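PDB 2HAZ: neural cell adhesion molecule 1 from Homo sapiens, which probably mediates adhesion between neural cells and carries N-glycans whose polysialylation depends on its first fibronectin type III repeat. Local coordinates for residues E16-S19 with S20-Q23; W56-A59 with K60-S63. All coordinates share one frame; numbering follows the deposited sequence.

Both contacts are local, each made within one continuous run of eight residues near the surface of a single fibronectin type III beta sandwich, and they have no element in common. Contact 1 closes a beta hairpin between strands 11-17 and 22-27 of the three-stranded sheet, with straight main-chain bonds and the edge of a tyrosine ring beside a glutamine side chain. Contact 2 belongs to the edge strand of the four-stranded sheet, 53-58, where the chain turns into helix 59-65; its bonds are helical, and a serine hydroxyl adds to them. Each has one buried alanine facing inward, Ala22 and Ala62. The centres of contact 1 and contact 2 lie about 18 Å apart, and the two do not touch.

Contact 1. Residues E16-S19 with S20-Q23; sequences EPYS and STAQ
Tyr18 turns its ring back from the turn and lays one edge beside the Gln23 side chain, CE2 4.1 Å from Gln23 CG, with the ring and amide planes 61° apart. The ring swings back along the strands because CG stands anti to the carbonyl carbon (chi1 -60°). Thr21 OG1 approaches the near end of the same side chain, 4.1 Å from Tyr18 CB. Three main-chain hydrogen bonds fasten the hairpin. Tyr18 N donates to Thr21 O at 2.8 Å, closing the loop, while Glu16 and Gln23 form an antiparallel hydrogen-bonded pair, N to O in both directions at 2.9 Å. On the side of the sheet that carries their side chains, Glu16 OE1 packs loosely beside Gln23 CB and takes its hydrogen bond from Gln25. The other side carries Pro17 and Ala22, a non-hydrogen-bonded pair whose CB atoms meet at 4.3 Å; Ala22 is buried and, like Pro17, rests on Phe100 of strand 90-101. This is a beta hairpin at the margin of the three-stranded sheet: strand 22-27 lies between 11-17 and 67-70, Ala22 bonding through its backbone to Ile70, while Gln23 touches Ile67 and Thr69 of that third strand.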
loop_
_atom_site.group_PDB
_atom_site.type_symbol
_atom_site.label_atom_id
_atom_site.label_comp_id
_atom_site.label_asym_id
_atom_site.label_seq_id
_atom_site.Cartn_x
_atom_site.Cartn_y
_atom_site.Cartn_z
ATOM N N GLU A 16 -2.921 2.012 -11.142
ATOM C CA GLU A 16 -3.863 2.133 -12.242
ATOM C C GLU A 16 -5.189 2.569 -11.650
ATOM O O GLU A 16 -5.901 1.764 -11.043
ATOM C CB GLU A 16 -4.010 0.825 -13.027
ATOM C CG GLU A 16 -2.693 0.224 -13.496
ATOM C CD GLU A 16 -2.723 -1.296 -13.533
ATOM O OE1 GLU A 16 -2.205 -1.917 -12.574
ATOM O OE2 GLU A 16 -3.278 -1.884 -14.502
ATOM N N PRO A 17 -5.505 3.865 -11.782
ATOM C CA PRO A 17 -6.749 4.361 -11.236
ATOM C C PRO A 17 -7.937 4.260 -12.184
ATOM O O PRO A 17 -7.795 4.379 -13.410
ATOM C CB PRO A 17 -6.428 5.832 -10.937
ATOM C CG PRO A 17 -5.439 6.203 -12.015
ATOM C CD PRO A 17 -4.695 4.943 -12.388
ATOM N N TYR A 18 -9.097 4.038 -11.589
ATOM C CA TYR A 18 -10.362 4.222 -12.265
ATOM C C TYR A 18 -11.084 5.413 -11.626
ATOM O O TYR A 18 -10.435 6.416 -11.278
ATOM C CB TYR A 18 -11.155 2.904 -12.240
ATOM C CG TYR A 18 -10.346 1.849 -12.931
ATOM C CD1 TYR A 18 -10.308 1.787 -14.327
ATOM C CD2 TYR A 18 -9.530 0.985 -12.206
ATOM C CE1 TYR A 18 -9.516 0.859 -14.982
ATOM C CE2 TYR A 18 -8.737 0.050 -12.854
ATOM C CZ TYR A 18 -8.741 0.000 -14.238
ATOM O OH TYR A 18 -7.974 -0.922 -14.886
ATOM N N SER A 19 -12.395 5.306 -11.434
ATOM C CA SER A 19 -13.180 6.437 -10.946
ATOM C C SER A 19 -13.199 6.554 -9.439
ATOM O O SER A 19 -12.948 7.626 -8.899
ATOM C CB SER A 19 -14.610 6.424 -11.515
ATOM O OG SER A 19 -14.565 6.798 -12.877
ATOM N N SER A 20 -13.507 5.452 -8.767
ATOM C CA SER A 20 -13.617 5.439 -7.312
ATOM C C SER A 20 -12.688 4.377 -6.680
ATOM O O SER A 20 -12.708 4.163 -5.465
ATOM C CB SER A 20 -15.072 5.199 -6.915
ATOM O OG SER A 20 -15.480 3.883 -7.279
ATOM N N THR A 21 -11.896 3.715 -7.523
ATOM C CA THR A 21 -10.976 2.649 -7.095
ATOM C C THR A 21 -9.639 2.749 -7.839
ATOM O O THR A 21 -9.524 3.454 -8.846
ATOM C CB THR A 21 -11.560 1.220 -7.324
ATOM O OG1 THR A 21 -11.649 0.939 -8.726
ATOM C CG2 THR A 21 -12.939 1.030 -6.661
ATOM N N ALA A 22 -8.631 2.033 -7.345
ATOM C CA ALA A 22 -7.313 2.019 -7.971
ATOM C C ALA A 22 -6.577 0.732 -7.626
ATOM O O ALA A 22 -6.698 0.214 -6.494
ATOM C CB ALA A 22 -6.494 3.223 -7.543
ATOM N N GLN A 23 -5.843 0.214 -8.607
ATOM C CA GLN A 23 -4.990 -0.961 -8.416
ATOM C C GLN A 23 -3.544 -0.533 -8.158
ATOM O O GLN A 23 -2.898 0.090 -9.014
ATOM C CB GLN A 23 -5.065 -1.909 -9.625
ATOM C CG GLN A 23 -6.457 -2.090 -10.252
ATOM C CD GLN A 23 -7.347 -2.983 -9.441
ATOM O OE1 GLN A 23 -7.255 -4.213 -9.518
ATOM N NE2 GLN A 23 -8.236 -2.381 -8.668
#

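Contact 2. Residues W56-A59 with K60-S63; sequences WYDA and KEAS
Ala59 O is gripped twice by Ser63: its backbone N donates at 3.0 Å and its hydroxyl OG at 3.1 Å. The two donors arrive from opposite faces of the carbonyl plane, both tilted out of it, so one acceptor serves both. Ser63 reaches back because OG sits between its own backbone N and carbonyl carbon (chi1 73°), turned toward the preceding turn of the helix, and CB also lies against Ala59 O. An alanine here would keep the main-chain bond but would probably leave Ala59 O with a single donor from Ser63 and lose the hydroxyl clasp across the first turn. One residue earlier, Ala62 N gives a weaker bond to Asp58 O at 3.3 Å, and the methyl of Ala62 tucks close to that same oxygen. Asp58 occupies the N-cap position, yet its carboxylate makes no capping bond. Instead it lies alongside Glu61, whose chain is bent at chi2 and brings OE1 to 3.3 Å from Asp58 CB and 3.8 Å from Asp58 OD2. The two acidic groups point the same way, with planes 50° apart, a like-charge proximity that may raise the pKa of one of them slightly; a long, weak ion pair from Asp58 OD1 to Lys39 may ease it. Inward, Ala62 is buried against Tyr40 and Val68, one from each sheet. The arrangement is the first turn of an alpha-helix, started by i to i+4 bonds directly off the end of an edge strand. It forms the short helix of this fibronectin type III repeat, an unusual addition to an otherwise all-beta sandwich, reported as critical for N-glycan polysialylation.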
loop_
_atom_site.group_PDB
_atom_site.type_symbol
_atom_site.label_atom_id
_atom_site.label_comp_id
_atom_site.label_asym_id
_atom_site.label_seq_id
_atom_site.Cartn_x
_atom_site.Cartn_y
_atom_site.Cartn_z
ATOM N N TRP A 56 -6.330 -2.986 5.599
ATOM C CA TRP A 56 -5.486 -4.184 5.648
ATOM C C TRP A 56 -5.769 -5.132 4.490
ATOM O O TRP A 56 -6.910 -5.242 4.027
ATOM C CB TRP A 56 -5.719 -4.932 6.978
ATOM C CG TRP A 56 -5.283 -4.164 8.192
ATOM C CD1 TRP A 56 -6.085 -3.520 9.074
ATOM C CD2 TRP A 56 -3.942 -3.974 8.645
ATOM N NE1 TRP A 56 -5.329 -2.932 10.073
ATOM C CE2 TRP A 56 -4.008 -3.189 9.828
ATOM C CE3 TRP A 56 -2.684 -4.386 8.168
ATOM C CZ2 TRP A 56 -2.862 -2.821 10.552
ATOM C CZ3 TRP A 56 -1.532 -4.019 8.902
ATOM C CH2 TRP A 56 -1.641 -3.238 10.071
ATOM N N TYR A 57 -4.714 -5.817 4.039
ATOM C CA TYR A 57 -4.777 -6.804 2.949
ATOM C C TYR A 57 -3.959 -8.026 3.312
ATOM O O TYR A 57 -2.849 -7.914 3.836
ATOM C CB TYR A 57 -4.234 -6.215 1.643
ATOM C CG TYR A 57 -4.955 -4.978 1.205
ATOM C CD1 TYR A 57 -6.026 -5.054 0.315
ATOM C CD2 TYR A 57 -4.568 -3.716 1.686
ATOM C CE1 TYR A 57 -6.701 -3.906 -0.088
ATOM C CE2 TYR A 57 -5.243 -2.569 1.300
ATOM C CZ TYR A 57 -6.307 -2.669 0.416
ATOM O OH TYR A 57 -6.989 -1.547 0.015
ATOM N N ASP A 58 -4.516 -9.197 3.016
ATOM C CA ASP A 58 -3.802 -10.470 3.193
ATOM C C ASP A 58 -2.547 -10.519 2.338
ATOM O O ASP A 58 -2.586 -10.163 1.155
ATOM C CB ASP A 58 -4.685 -11.637 2.790
ATOM C CG ASP A 58 -5.994 -11.658 3.518
ATOM O OD1 ASP A 58 -6.021 -11.444 4.759
ATOM O OD2 ASP A 58 -7.017 -11.912 2.835
ATOM N N ALA A 59 -1.453 -10.989 2.931
ATOM C CA ALA A 59 -0.169 -11.045 2.250
ATOM C C ALA A 59 -0.178 -12.015 1.065
ATOM O O ALA A 59 0.419 -11.734 0.020
ATOM C CB ALA A 59 0.949 -11.394 3.233
ATOM N N LYS A 60 -0.860 -13.146 1.225
ATOM C CA LYS A 60 -0.822 -14.176 0.190
ATOM C C LYS A 60 -1.409 -13.713 -1.143
ATOM O O LYS A 60 -0.745 -13.799 -2.162
ATOM C CB LYS A 60 -1.485 -15.468 0.635
ATOM C CG LYS A 60 -1.094 -16.619 -0.279
ATOM C CD LYS A 60 -2.043 -17.761 -0.123
ATOM C CE LYS A 60 -1.617 -18.941 -0.961
ATOM N NZ LYS A 60 -2.463 -20.105 -0.624
ATOM N N GLU A 61 -2.633 -13.199 -1.128
ATOM C CA GLU A 61 -3.271 -12.759 -2.371
ATOM C C GLU A 61 -2.590 -11.537 -2.973
ATOM O O GLU A 61 -2.515 -11.402 -4.196
ATOM C CB GLU A 61 -4.761 -12.486 -2.169
ATOM C CG GLU A 61 -5.587 -13.740 -2.053
ATOM C CD GLU A 61 -5.617 -14.275 -0.646
ATOM O OE1 GLU A 61 -4.927 -13.710 0.237
ATOM O OE2 GLU A 61 -6.339 -15.260 -0.393
ATOM N N ALA A 62 -2.092 -10.646 -2.118
ATOM C CA ALA A 62 -1.468 -9.425 -2.602
ATOM C C ALA A 62 -0.175 -9.759 -3.341
ATOM O O ALA A 62 0.087 -9.246 -4.435
ATOM C CB ALA A 62 -1.207 -8.458 -1.445
ATOM N N SER A 63 0.631 -10.643 -2.758
ATOM C CA SER A 63 1.925 -10.935 -3.341
ATOM C C SER A 63 1.771 -11.803 -4.598
ATOM O O SER A 63 2.585 -11.711 -5.510
ATOM C CB SER A 63 2.860 -11.571 -2.314
ATOM O OG SER A 63 2.464 -12.899 -2.048
#